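Local coordinates for DsbA-like disulfide oxidoreductase (Wolbachia endosymbiont of Drosophila melanogaster, PDB 6EEZ), which acts as a thiol-disulfide exchange protein of the thioredoxin superfamily, a DsbA-like disulfide isomerase that probably rearranges disulfide bonds in substrate proteins, at residues T9-I13 / I163-L168; V35-L41 / K63-R69; C45-I51 / G158-L162. One frame throughout, in Å; residues are numbered along the deposited sequence. Where two conformers were deposited one is given.

Interaction 1: residues T9-I13 / I163-L168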
ATOM      1  N   THR A   9      -3.134   1.553 -20.540  1.00 38.32           N
ATOM      2  CA  THR A   9      -2.661   1.526 -19.153  1.00 36.90           C
ATOM      3  C   THR A   9      -1.339   2.292 -18.994  1.00 35.84           C
ATOM      4  O   THR A   9      -1.168   3.093 -18.078  1.00 34.80           O
ATOM      5  CB  THR A   9      -2.464   0.072 -18.643  1.00 37.04           C
ATOM      6  OG1 THR A   9      -3.721  -0.610 -18.610  1.00 38.12           O
ATOM      7  CG2 THR A   9      -1.904   0.084 -17.251  1.00 35.03           C
ATOM      8  N   LYS A  10      -0.419   2.037 -19.910  1.00 43.42           N
ATOM      9  CA  LYS A  10       0.837   2.752 -19.958  1.00 43.07           C
ATOM     10  C   LYS A  10       0.646   4.283 -20.081  1.00 43.32           C
ATOM     11  O   LYS A  10       1.285   5.047 -19.331  1.00 42.63           O
ATOM     12  CB  LYS A  10       1.660   2.202 -21.114  1.00 44.11           C
ATOM     13  CG  LYS A  10       2.971   2.880 -21.322  1.00 44.37           C
ATOM     14  CD  LYS A  10       3.798   2.108 -22.324  1.00 45.70           C
ATOM     15  CE  LYS A  10       5.089   2.846 -22.645  1.00 46.39           C
ATOM     16  NZ  LYS A  10       4.830   4.039 -23.521  1.00 47.89           N
ATOM     17  N   SER A  11      -0.230   4.731 -20.995  1.00 40.69           N
ATOM     18  CA  SER A  11      -0.552   6.161 -21.111  1.00 41.23           C
ATOM     19  C   SER A  11      -1.149   6.723 -19.804  1.00 39.90           C
ATOM     20  O   SER A  11      -0.798   7.827 -19.388  1.00 39.38           O
ATOM     21  CB  SER A  11      -1.521   6.408 -22.279  1.00 43.50           C
ATOM     22  OG  SER A  11      -0.913   6.124 -23.544  1.00 45.04           O
ATOM     23  N   LYS A  12      -2.041   5.976 -19.150  1.00 39.34           N
ATOM     24  CA  LYS A  12      -2.636   6.463 -17.899  1.00 39.09           C
ATOM     25  C   LYS A  12      -1.571   6.591 -16.807  1.00 37.71           C
ATOM     26  O   LYS A  12      -1.537   7.583 -16.084  1.00 37.18           O
ATOM     27  CB  LYS A  12      -3.767   5.550 -17.384  1.00 38.66           C
ATOM     28  CG  LYS A  12      -5.085   5.596 -18.167  1.00 39.63           C
ATOM     29  CD  LYS A  12      -6.185   4.749 -17.472  1.00 38.89           C
ATOM     30  CE  LYS A  12      -7.542   4.977 -18.104  1.00 40.15           C
ATOM     31  NZ  LYS A  12      -8.455   3.845 -17.765  1.00 39.84           N
ATOM     32  N   ILE A  13      -0.706   5.590 -16.687  1.00 36.76           N
ATOM     33  CA  ILE A  13       0.382   5.649 -15.707  1.00 35.37           C
ATOM     34  C   ILE A  13       1.235   6.902 -15.974  1.00 35.16           C
ATOM     35  O   ILE A  13       1.509   7.651 -15.047  1.00 34.30           O
ATOM     36  CB  ILE A  13       1.221   4.339 -15.716  1.00 34.51           C
ATOM     37  CG1 ILE A  13       0.392   3.190 -15.128  1.00 33.80           C
ATOM     38  CG2 ILE A  13       2.526   4.484 -14.885  1.00 33.35           C
ATOM     39  CD1 ILE A  13       1.022   1.799 -15.265  1.00 33.24           C
ATOM     40  N   ILE A 163       1.121  -1.618  -9.496  1.00 25.93           N
ATOM     41  CA  ILE A 163       1.812  -0.995 -10.600  1.00 26.32           C
ATOM     42  C   ILE A 163       3.293  -1.227 -10.475  1.00 27.09           C
ATOM     43  O   ILE A 163       3.884  -0.918  -9.451  1.00 25.64           O
ATOM     44  CB  ILE A 163       1.554   0.517 -10.636  1.00 25.78           C
ATOM     45  CG1 ILE A 163       0.067   0.787 -10.800  1.00 25.88           C
ATOM     46  CG2 ILE A 163       2.378   1.181 -11.752  1.00 26.55           C
ATOM     47  CD1 ILE A 163      -0.270   2.276 -10.700  1.00 26.05           C
ATOM     48  N   ILE A 164       3.894  -1.769 -11.519  1.00 26.31           N
ATOM     49  CA  ILE A 164       5.351  -1.774 -11.633  1.00 27.71           C
ATOM     50  C   ILE A 164       5.735  -1.198 -12.991  1.00 29.31           C
ATOM     51  O   ILE A 164       5.377  -1.761 -14.018  1.00 30.65           O
ATOM     52  CB  ILE A 164       5.941  -3.192 -11.518  1.00 29.30           C
ATOM     53  CG1 ILE A 164       5.431  -3.908 -10.259  1.00 27.90           C
ATOM     54  CG2 ILE A 164       7.441  -3.131 -11.544  1.00 30.57           C
ATOM     55  CD1 ILE A 164       5.861  -5.404 -10.177  1.00 29.37           C
ATOM     56  N   GLY A 165       6.498  -0.110 -12.985  1.00 31.46           N
ATOM     57  CA  GLY A 165       6.953   0.502 -14.213  1.00 33.14           C
ATOM     58  C   GLY A 165       5.756   1.010 -15.020  1.00 32.42           C
ATOM     59  O   GLY A 165       5.021   1.872 -14.538  1.00 30.63           O
ATOM     60  N   ASP A 166       5.541   0.447 -16.209  1.00 39.29           N
ATOM     61  CA  ASP A 166       4.430   0.849 -17.072  1.00 39.66           C
ATOM     62  C   ASP A 166       3.338  -0.211 -17.112  1.00 39.64           C
ATOM     63  O   ASP A 166       2.463  -0.174 -17.990  1.00 40.41           O
ATOM     64  CB  ASP A 166       4.930   1.138 -18.495  1.00 42.02           C
ATOM     65  CG  ASP A 166       5.641  -0.046 -19.123  1.00 44.60           C
ATOM     66  OD1 ASP A 166       5.873  -1.054 -18.415  1.00 45.06           O
ATOM     67  OD2 ASP A 166       5.991   0.042 -20.328  1.00 46.41           O
ATOM     68  N   SER A 167       3.383  -1.125 -16.144  1.00 33.36           N
ATOM     69  CA  SER A 167       2.451  -2.241 -16.057  1.00 34.21           C
ATOM     70  C   SER A 167       1.552  -2.209 -14.827  1.00 32.59           C
ATOM     71  O   SER A 167       1.908  -1.683 -13.780  1.00 30.47           O
ATOM     72  CB  SER A 167       3.221  -3.554 -16.062  1.00 36.30           C
ATOM     73  OG  SER A 167       3.919  -3.711 -17.284  1.00 37.95           O
ATOM     74  N   LEU A 168       0.376  -2.803 -14.951  1.00 34.68           N
ATOM     75  CA  LEU A 168      -0.569  -2.797 -13.851  1.00 33.54           C
ATOM     76  C   LEU A 168      -1.096  -4.206 -13.715  1.00 35.23           C
ATOM     77  O   LEU A 168      -1.666  -4.754 -14.655  1.00 37.41           O
ATOM     78  CB  LEU A 168      -1.679  -1.760 -14.091  1.00 32.88           C
ATOM     79  CG  LEU A 168      -2.537  -1.333 -12.889  1.00 31.04           C
ATOM     80  CD1 LEU A 168      -3.222   0.015 -13.123  1.00 30.35           C
ATOM     81  CD2 LEU A 168      -3.542  -2.367 -12.637  1.00 31.86           C
TER
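Ile13, the buried side chain of helix segment 9-13, faces the hairpin 163-168 with both of its branches. Its CD1 reaches Ile163 CG2 at 3.8 Å and also lies over the peptide that joins Asp166 to Ser167, with CD1 3.6 Å from Asp166 C. The other branch, CG2, anti to the backbone N (CG1 at chi1 -70°), points to the first corner of the turn and touches Gly165 O at 3.6 Å. One helical turn earlier Thr9 makes the second apolar touch: its CG2 meets Leu168 CB at 3.7 Å, the two side chains crossing at about a right angle, while Thr9 OG1 bonds to Arg5 O within its own helix.

The polar contribution is slight. Lys10 passes its aliphatic chain slantwise across Asp166, with Lys10 CD 3.6 Å from Asp166 OD2, but the chain bends at its last torsion (chi4 -74°) and leaves NZ 5.2 Å from Asp166 OD2. The charges are therefore near but not paired with each other; Asp166 OD1 instead forms a salt bridge with Lys181, whose NZ also bonds Ser167 OG.

Backbone bonds shape the loop that receives the helix. Ile164 N to Ser167 O and Ser167 N to Ile164 O, each 3.0 Å, close a type II' turn, with Gly165 at positive phi (63°) as in the first corner of such turns.

The contact thus sets the N-terminal helix 3-15 against the beta hairpin of strands 161-164 and 167-170, at its two-residue type II' turn. Ile20 of helix 17-20 touches both Ile13 and Ile163, Ile163 pairs with Val38 of strand 36-41, and helix 175-185 packs on Ile164.

Interaction 2: residues V35-L41 / K63-R69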
ATOM      1  N   VAL A  35      13.303   1.134 -10.514  1.00 36.99           N
ATOM      2  CA  VAL A  35      12.221   0.171 -10.639  1.00 36.11           C
ATOM      3  C   VAL A  35      11.319   0.273  -9.419  1.00 35.10           C
ATOM      4  O   VAL A  35      11.604  -0.299  -8.367  1.00 35.28           O
ATOM      5  CB  VAL A  35      12.751  -1.262 -10.788  1.00 36.84           C
ATOM      6  CG1 VAL A  35      11.604  -2.237 -11.036  1.00 36.73           C
ATOM      7  CG2 VAL A  35      13.765  -1.325 -11.927  1.00 37.99           C
ATOM      8  N   ILE A  36      10.232   1.007  -9.582  1.00 31.26           N
ATOM      9  CA  ILE A  36       9.367   1.383  -8.487  1.00 30.68           C
ATOM     10  C   ILE A  36       8.027   0.661  -8.592  1.00 30.42           C
ATOM     11  O   ILE A  36       7.329   0.763  -9.606  1.00 31.04           O
ATOM     12  CB  ILE A  36       9.159   2.908  -8.487  1.00 30.58           C
ATOM     13  CG1 ILE A  36      10.521   3.606  -8.378  1.00 31.49           C
ATOM     14  CG2 ILE A  36       8.208   3.349  -7.396  1.00 29.93           C
ATOM     15  CD1 ILE A  36      10.468   5.085  -8.561  1.00 32.13           C
ATOM     16  N   ALA A  37       7.685  -0.089  -7.554  1.00 31.08           N
ATOM     17  CA  ALA A  37       6.390  -0.735  -7.485  1.00 30.42           C
ATOM     18  C   ALA A  37       5.466   0.104  -6.610  1.00 30.01           C
ATOM     19  O   ALA A  37       5.919   0.706  -5.637  1.00 30.17           O
ATOM     20  CB  ALA A  37       6.530  -2.136  -6.939  1.00 30.57           C
ATOM     21  N   VAL A  38       4.184   0.165  -6.963  1.00 26.93           N
ATOM     22  CA  VAL A  38       3.200   0.901  -6.177  1.00 26.86           C
ATOM     23  C   VAL A  38       1.975   0.027  -5.902  1.00 26.60           C
ATOM     24  O   VAL A  38       1.205  -0.295  -6.816  1.00 26.23           O
ATOM     25  CB  VAL A  38       2.773   2.193  -6.881  1.00 26.84           C
ATOM     26  CG1 VAL A  38       1.984   3.062  -5.934  1.00 27.28           C
ATOM     27  CG2 VAL A  38       4.004   2.955  -7.436  1.00 27.67           C
ATOM     28  N   GLY A  39       1.803  -0.361  -4.634  1.00 27.10           N
ATOM     29  CA  GLY A  39       0.793  -1.343  -4.258  1.00 27.32           C
ATOM     30  C   GLY A  39      -0.416  -0.656  -3.662  1.00 27.83           C
ATOM     31  O   GLY A  39      -0.257   0.272  -2.871  1.00 28.70           O
ATOM     32  N   PHE A  40      -1.611  -1.085  -4.081  1.00 27.96           N
ATOM     33  CA  PHE A  40      -2.888  -0.529  -3.592  1.00 29.04           C
ATOM     34  C   PHE A  40      -3.678  -1.602  -2.861  1.00 29.67           C
ATOM     35  O   PHE A  40      -4.053  -2.597  -3.466  1.00 28.85           O
ATOM     36  CB  PHE A  40      -3.721   0.036  -4.746  1.00 28.47           C
ATOM     37  CG  PHE A  40      -3.099   1.225  -5.431  1.00 27.99           C
ATOM     38  CD1 PHE A  40      -2.122   1.049  -6.392  1.00 27.35           C
ATOM     39  CD2 PHE A  40      -3.500   2.517  -5.113  1.00 28.64           C
ATOM     40  CE1 PHE A  40      -1.556   2.137  -7.040  1.00 27.26           C
ATOM     41  CE2 PHE A  40      -2.942   3.602  -5.735  1.00 28.49           C
ATOM     42  CZ  PHE A  40      -1.961   3.414  -6.716  1.00 27.85           C
ATOM     43  N   LEU A  41      -3.931  -1.382  -1.567  1.00 33.02           N
ATOM     44  CA  LEU A  41      -4.461  -2.415  -0.661  1.00 33.54           C
ATOM     45  C   LEU A  41      -5.531  -1.885   0.305  1.00 33.96           C
ATOM     46  O   LEU A  41      -5.493  -0.740   0.736  1.00 34.56           O
ATOM     47  CB  LEU A  41      -3.312  -3.043   0.159  1.00 34.90           C
ATOM     48  CG  LEU A  41      -2.651  -4.313  -0.417  1.00 34.56           C
ATOM     49  CD1 LEU A  41      -1.757  -4.113  -1.713  1.00 33.87           C
ATOM     50  CD2 LEU A  41      -1.849  -5.019   0.676  1.00 35.45           C
ATOM     51  N   LYS A  63      15.554  -5.260  -5.141  1.00 40.50           N
ATOM     52  CA  LYS A  63      15.730  -4.623  -6.443  1.00 40.83           C
ATOM     53  C   LYS A  63      14.882  -3.373  -6.668  1.00 39.88           C
ATOM     54  O   LYS A  63      15.162  -2.595  -7.578  1.00 40.48           O
ATOM     55  CB  LYS A  63      15.447  -5.647  -7.542  1.00 41.38           C
ATOM     56  CG  LYS A  63      16.431  -6.802  -7.520  1.00 43.07           C
ATOM     57  CD  LYS A  63      16.315  -7.659  -8.747  1.00 44.39           C
ATOM     58  CE  LYS A  63      17.449  -8.670  -8.789  1.00 47.41           C
ATOM     59  NZ  LYS A  63      17.186  -9.739  -9.788  1.00 48.91           N
ATOM     60  N   ILE A  64      13.863  -3.169  -5.842  1.00 34.38           N
ATOM     61  CA  ILE A  64      12.849  -2.167  -6.127  1.00 33.01           C
ATOM     62  C   ILE A  64      12.638  -1.182  -4.995  1.00 32.21           C
ATOM     63  O   ILE A  64      13.119  -1.378  -3.876  1.00 32.55           O
ATOM     64  CB  ILE A  64      11.474  -2.827  -6.456  1.00 33.57           C
ATOM     65  CG1 ILE A  64      10.848  -3.445  -5.204  1.00 33.30           C
ATOM     66  CG2 ILE A  64      11.631  -3.849  -7.562  1.00 34.66           C
ATOM     67  CD1 ILE A  64       9.533  -4.134  -5.442  1.00 32.56           C
ATOM     68  N   LYS A  65      11.906  -0.115  -5.311  1.00 34.31           N
ATOM     69  CA  LYS A  65      11.259   0.676  -4.294  1.00 33.69           C
ATOM     70  C   LYS A  65       9.801   0.261  -4.343  1.00 33.09           C
ATOM     71  O   LYS A  65       9.215   0.176  -5.421  1.00 33.12           O
ATOM     72  CB  LYS A  65      11.419   2.183  -4.516  1.00 33.56           C
ATOM     73  CG  LYS A  65      10.837   3.017  -3.368  1.00 33.94           C
ATOM     74  CD  LYS A  65      11.124   4.517  -3.496  1.00 35.22           C
ATOM     75  CE  LYS A  65      10.132   5.222  -4.448  1.00 34.92           C
ATOM     76  NZ  LYS A  65       9.920   6.692  -4.130  1.00 35.75           N
ATOM     77  N   TYR A  66       9.229  -0.006  -3.180  1.00 30.81           N
ATOM     78  CA  TYR A  66       7.828  -0.376  -3.069  1.00 30.41           C
ATOM     79  C   TYR A  66       7.082   0.673  -2.257  1.00 30.49           C
ATOM     80  O   TYR A  66       7.311   0.831  -1.057  1.00 30.95           O
ATOM     81  CB  TYR A  66       7.685  -1.741  -2.429  1.00 30.98           C
ATOM     82  CG  TYR A  66       6.282  -2.338  -2.540  1.00 30.55           C
ATOM     83  CD1 TYR A  66       5.249  -1.917  -1.700  1.00 30.54           C
ATOM     84  CD2 TYR A  66       6.005  -3.325  -3.473  1.00 30.56           C
ATOM     85  CE1 TYR A  66       3.951  -2.473  -1.801  1.00 30.70           C
ATOM     86  CE2 TYR A  66       4.735  -3.878  -3.580  1.00 30.79           C
ATOM     87  CZ  TYR A  66       3.719  -3.453  -2.741  1.00 30.70           C
ATOM     88  OH  TYR A  66       2.490  -4.023  -2.868  1.00 30.62           O
ATOM     89  N   ILE A  67       6.184   1.386  -2.924  1.00 29.67           N
ATOM     90  CA  ILE A  67       5.361   2.407  -2.287  1.00 30.20           C
ATOM     91  C   ILE A  67       4.023   1.788  -1.881  1.00 30.09           C
ATOM     92  O   ILE A  67       3.454   1.009  -2.634  1.00 29.23           O
ATOM     93  CB  ILE A  67       5.144   3.597  -3.234  1.00 30.59           C
ATOM     94  CG1 ILE A  67       6.492   4.196  -3.597  1.00 30.90           C
ATOM     95  CG2 ILE A  67       4.219   4.649  -2.616  1.00 31.71           C
ATOM     96  CD1 ILE A  67       6.425   5.255  -4.648  1.00 31.37           C
ATOM     97  N   PHE A  68       3.539   2.136  -0.690  1.00 32.85           N
ATOM     98  CA  PHE A  68       2.287   1.587  -0.134  1.00 33.08           C
ATOM     99  C   PHE A  68       1.181   2.618  -0.214  1.00 33.44           C
ATOM    100  O   PHE A  68       1.280   3.698   0.388  1.00 34.49           O
ATOM    101  CB  PHE A  68       2.462   1.157   1.322  1.00 33.99           C
ATOM    102  CG  PHE A  68       3.517   0.101   1.524  1.00 33.89           C
ATOM    103  CD1 PHE A  68       3.234  -1.241   1.303  1.00 33.98           C
ATOM    104  CD2 PHE A  68       4.791   0.456   1.929  1.00 33.89           C
ATOM    105  CE1 PHE A  68       4.208  -2.226   1.490  1.00 34.08           C
ATOM    106  CE2 PHE A  68       5.784  -0.529   2.123  1.00 33.96           C
ATOM    107  CZ  PHE A  68       5.478  -1.869   1.889  1.00 33.91           C
ATOM    108  N   ARG A  69       0.139   2.289  -0.981  1.00 32.85           N
ATOM    109  CA  ARG A  69      -1.059   3.116  -1.041  1.00 33.32           C
ATOM    110  C   ARG A  69      -2.226   2.483  -0.326  1.00 33.36           C
ATOM    111  O   ARG A  69      -2.803   1.511  -0.786  1.00 32.13           O
ATOM    112  CB  ARG A  69      -1.432   3.387  -2.483  1.00 32.71           C
ATOM    113  CG  ARG A  69      -0.443   4.289  -3.134  1.00 33.84           C
ATOM    114  CD  ARG A  69      -0.346   5.584  -2.360  1.00 36.14           C
ATOM    115  NE  ARG A  69       0.116   6.631  -3.238  1.00 37.05           N
ATOM    116  CZ  ARG A  69      -0.639   7.544  -3.830  1.00 37.42           C
ATOM    117  NH1 ARG A  69      -1.936   7.616  -3.612  1.00 37.20           N
ATOM    118  NH2 ARG A  69      -0.058   8.423  -4.615  1.00 37.65           N
TER
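The Phe40 ring carries Arg69 over one face: Arg69 CG lies 4.1 Å from the centroid of the Phe40 ring and 28° off its normal, a CH-pi contact, and Arg69 CB comes within 3.5 Å of Phe40 CD2. The ring of Phe161 stacks on the opposite face. Arg69 and Phe40 run side by side in the same direction, so the aliphatic part of the arginine does the touching; farther out, its guanidinium bonds Ser147 and makes a cation-pi contact with Tyr25. On the other side of the sheet, Tyr66 CD1 sits over one face of the Phe68 ring, toward the rim. Tyr66 itself extends with CG anti to its backbone N (chi1 -168°), which brings its ring obliquely against strand 36-41: Tyr66 CD2 is 3.7 Å from Ala37 CB, and Tyr66 OH is 3.5 Å from Gly39 CA. Gly39 has no side chain, so the phenol can come this close; its hydroxyl is buried without a polar partner in the model.

The backbones form a regular parallel ladder of six N-H...O bonds from Lys65 N-Val35 O to Leu41 N-Arg69 O. The shortest joins Ala37 N to Lys65 O at 2.6 Å. The axes of segments 36-41 and 65-69 come to 4.6 Å and cross at -21°, with the same N-to-C sense. Beside Phe40 and Arg69, the same face bears Ile36, whose CG2 meets Ile67 CD1 at 3.8 Å, and Val38, which runs alongside Arg69.

The pair supplies the parallel neighbours of the thioredoxin-type sheet, with 36-41 its central strand, joined through helices 46-50 and 52-60 in a beta-alpha-beta crossover. Strand 161-164 flanks 36-41, and strand 27-29 flanks 65-70. Helix 52-60 packs on Ile64, Tyr66 and Phe68, while Phe21 touches Ile36 and Val38 on the opposite face.

Interaction 3: residues C45-I51 / G158-L162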
ATOM      1  N   CYS A  45      -9.464  -6.756   2.982  1.00 37.30           N
ATOM      2  CA  CYS A  45      -9.713  -7.508   1.755  0.63 37.10           C
ATOM      3  C   CYS A  45      -8.975  -8.855   1.781  1.00 38.09           C
ATOM      4  O   CYS A  45      -7.772  -8.915   2.042  1.00 38.60           O
ATOM      5  CB  CYS A  45      -9.308  -6.645   0.539  0.63 35.41           C
ATOM      6  SG  CYS A  45      -8.505  -7.453  -0.824  0.63 35.59           S
ATOM      7  N   GLY A  46      -9.706  -9.934   1.517  1.00 37.63           N
ATOM      8  CA  GLY A  46      -9.149 -11.282   1.571  1.00 38.92           C
ATOM      9  C   GLY A  46      -7.932 -11.493   0.667  1.00 38.49           C
ATOM     10  O   GLY A  46      -6.975 -12.155   1.075  1.00 39.32           O
ATOM     11  N   HIS A  47      -7.969 -10.967  -0.566  1.00 35.16           N
ATOM     12  CA  HIS A  47      -6.849 -11.143  -1.487  1.00 35.17           C
ATOM     13  C   HIS A  47      -5.694 -10.258  -1.083  1.00 35.32           C
ATOM     14  O   HIS A  47      -4.558 -10.633  -1.287  1.00 36.28           O
ATOM     15  CB  HIS A  47      -7.236 -10.861  -2.942  1.00 33.77           C
ATOM     16  CG  HIS A  47      -8.104 -11.921  -3.532  1.00 34.18           C
ATOM     17  ND1 HIS A  47      -9.474 -11.910  -3.392  1.00 35.14           N
ATOM     18  CD2 HIS A  47      -7.803 -13.047  -4.216  1.00 35.40           C
ATOM     19  CE1 HIS A  47      -9.985 -12.981  -3.976  1.00 36.94           C
ATOM     20  NE2 HIS A  47      -8.993 -13.693  -4.480  1.00 37.11           N
ATOM     21  N   CYS A  48      -5.971  -9.103  -0.494  1.00 34.32           N
ATOM     22  CA  CYS A  48      -4.901  -8.236  -0.011  0.60 34.61           C
ATOM     23  C   CYS A  48      -4.161  -8.950   1.123  1.00 36.17           C
ATOM     24  O   CYS A  48      -2.943  -8.946   1.173  1.00 36.58           O
ATOM     25  CB  CYS A  48      -5.430  -6.876   0.470  0.60 33.56           C
ATOM     26  SG  CYS A  48      -5.937  -5.710  -0.858  0.60 32.13           S
ATOM     27  N   LYS A  49      -4.911  -9.571   2.023  1.00 37.46           N
ATOM     28  CA  LYS A  49      -4.323 -10.330   3.121  1.00 38.73           C
ATOM     29  C   LYS A  49      -3.442 -11.474   2.604  1.00 39.51           C
ATOM     30  O   LYS A  49      -2.376 -11.719   3.140  1.00 40.11           O
ATOM     31  CB  LYS A  49      -5.421 -10.907   4.049  1.00 39.50           C
ATOM     32  CG  LYS A  49      -6.136  -9.897   4.942  1.00 39.10           C
ATOM     33  CD  LYS A  49      -7.066 -10.596   5.959  1.00 40.26           C
ATOM     34  CE  LYS A  49      -7.838  -9.594   6.814  1.00 40.12           C
ATOM     35  NZ  LYS A  49      -6.972  -8.523   7.440  1.00 40.02           N
ATOM     36  N   ALA A  50      -3.885 -12.170   1.559  1.00 41.41           N
ATOM     37  CA  ALA A  50      -3.214 -13.393   1.124  1.00 42.33           C
ATOM     38  C   ALA A  50      -1.879 -13.146   0.404  1.00 41.71           C
ATOM     39  O   ALA A  50      -1.040 -14.039   0.340  1.00 42.46           O
ATOM     40  CB  ALA A  50      -4.131 -14.181   0.234  1.00 42.32           C
ATOM     41  N   ILE A  51      -1.685 -11.948  -0.136  1.00 37.48           N
ATOM     42  CA  ILE A  51      -0.463 -11.650  -0.899  1.00 36.15           C
ATOM     43  C   ILE A  51       0.576 -10.947  -0.038  1.00 35.77           C
ATOM     44  O   ILE A  51       1.575 -10.472  -0.552  1.00 33.88           O
ATOM     45  CB  ILE A  51      -0.751 -10.757  -2.159  1.00 35.17           C
ATOM     46  CG1 ILE A  51      -1.334  -9.384  -1.776  1.00 35.25           C
ATOM     47  CG2 ILE A  51      -1.681 -11.488  -3.052  1.00 35.14           C
ATOM     48  CD1 ILE A  51      -1.350  -8.304  -2.959  1.00 33.15           C
ATOM     49  N   GLY A 158     -11.349  -2.114  -7.735  1.00 35.73           N
ATOM     50  CA  GLY A 158     -11.212  -2.839  -6.475  1.00 35.18           C
ATOM     51  C   GLY A 158      -9.760  -3.012  -6.054  1.00 33.28           C
ATOM     52  O   GLY A 158      -8.878  -2.453  -6.694  1.00 32.69           O
ATOM     53  N   THR A 159      -9.522  -3.744  -4.966  1.00 32.74           N
ATOM     54  CA  THR A 159      -8.167  -4.114  -4.539  1.00 31.72           C
ATOM     55  C   THR A 159      -8.015  -5.640  -4.427  1.00 31.92           C
ATOM     56  O   THR A 159      -9.005  -6.362  -4.296  1.00 33.00           O
ATOM     57  CB  THR A 159      -7.791  -3.468  -3.163  1.00 32.06           C
ATOM     58  OG1 THR A 159      -8.704  -3.889  -2.149  1.00 33.05           O
ATOM     59  CG2 THR A 159      -7.829  -1.963  -3.261  1.00 32.44           C
ATOM     60  N   PRO A 160      -6.763  -6.128  -4.459  1.00 27.09           N
ATOM     61  CA  PRO A 160      -5.548  -5.319  -4.619  1.00 25.94           C
ATOM     62  C   PRO A 160      -5.190  -5.131  -6.074  1.00 26.02           C
ATOM     63  O   PRO A 160      -5.713  -5.860  -6.915  1.00 27.20           O
ATOM     64  CB  PRO A 160      -4.478  -6.156  -3.931  1.00 26.39           C
ATOM     65  CG  PRO A 160      -4.889  -7.551  -4.278  1.00 27.57           C
ATOM     66  CD  PRO A 160      -6.417  -7.548  -4.286  1.00 28.14           C
ATOM     67  N   PHE A 161      -4.260  -4.211  -6.330  1.00 27.52           N
ATOM     68  CA  PHE A 161      -3.599  -4.156  -7.618  1.00 27.94           C
ATOM     69  C   PHE A 161      -2.260  -3.503  -7.412  1.00 27.03           C
ATOM     70  O   PHE A 161      -2.051  -2.809  -6.402  1.00 25.82           O
ATOM     71  CB  PHE A 161      -4.437  -3.426  -8.701  1.00 28.32           C
ATOM     72  CG  PHE A 161      -4.622  -1.946  -8.479  1.00 27.35           C
ATOM     73  CD1 PHE A 161      -3.730  -1.038  -9.014  1.00 26.87           C
ATOM     74  CD2 PHE A 161      -5.731  -1.459  -7.814  1.00 27.59           C
ATOM     75  CE1 PHE A 161      -3.913   0.328  -8.851  1.00 26.60           C
ATOM     76  CE2 PHE A 161      -5.917  -0.093  -7.649  1.00 27.52           C
ATOM     77  CZ  PHE A 161      -5.011   0.797  -8.170  1.00 27.14           C
ATOM     78  N   LEU A 162      -1.359  -3.772  -8.357  1.00 29.48           N
ATOM     79  CA  LEU A 162       0.026  -3.357  -8.261  1.00 29.06           C
ATOM     80  C   LEU A 162       0.559  -2.809  -9.588  1.00 29.80           C
ATOM     81  O   LEU A 162       0.461  -3.430 -10.654  1.00 31.98           O
ATOM     82  CB  LEU A 162       0.878  -4.539  -7.790  1.00 30.03           C
ATOM     83  CG  LEU A 162       2.386  -4.347  -7.611  1.00 30.00           C
ATOM     84  CD1 LEU A 162       2.644  -3.314  -6.537  1.00 28.47           C
ATOM     85  CD2 LEU A 162       3.063  -5.663  -7.241  1.00 31.34           C
TER
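Cys45 SG, which faces Thr159, accepts a weak capping bond from Cys48 N at 3.0 Å (149° at the hydrogen) at the start of helix 46-50. Both cysteines were deposited in two conformers, and this bond and the sulfur distances hold for the one described. The same sulfur lies 3.7 Å from Thr159 O. Thr159 OG1, set between its backbone N and carbonyl carbon (chi1 60°), is thereby placed near both cysteines, 3.6 Å from Cys48 SG and 3.8 Å from Cys45 SG.

Pro160 supplies most of the remaining contact. Its CB approaches Cys48 SG to 3.4 Å. His47 touches through CB alone, meeting Pro160 CD at 3.7 Å, its ring leading away; Ile51 CD1 comes slantwise to Pro160 CG at 3.9 Å. The peptide bond before Pro160 is cis; the pyrrolidine meets the short helix through CB, CG and CD. Leu41 touches both Cys48 and Pro160 from the central strand.

A Cys45-Cys48 disulfide was seen, but here the two SG atoms stand 3.1 Å apart, too far for that bond, consistent with a mixture of redox states. A CxxC at a helix start, facing a cis-proline loop that leads into strand 161-164, is the redox-site signature of the thioredoxin fold.

Overall arrangement
Interaction 2 is the buried heart of the fold, where backbone bonds between parallel strands are sandwiched by aliphatic and aromatic side chains; interactions 1 and 3 lie nearer the surface, are only partly buried, and have no hydrogen bonds between their segments. Strand 161-164 ties the three together: its Ile163 O bonds Val38 N and its Phe161 O bonds Phe40 N of interaction 2, while its two ends serve interactions 3 and 1. These outer contacts differ in chemistry. Interaction 1 packs aliphatic groups against a hairpin turn, whereas interaction 3 sets sulfurs against a cis-proline. Leu41, which touches Cys48 in the conformer described, joins the core sheet to the redox site.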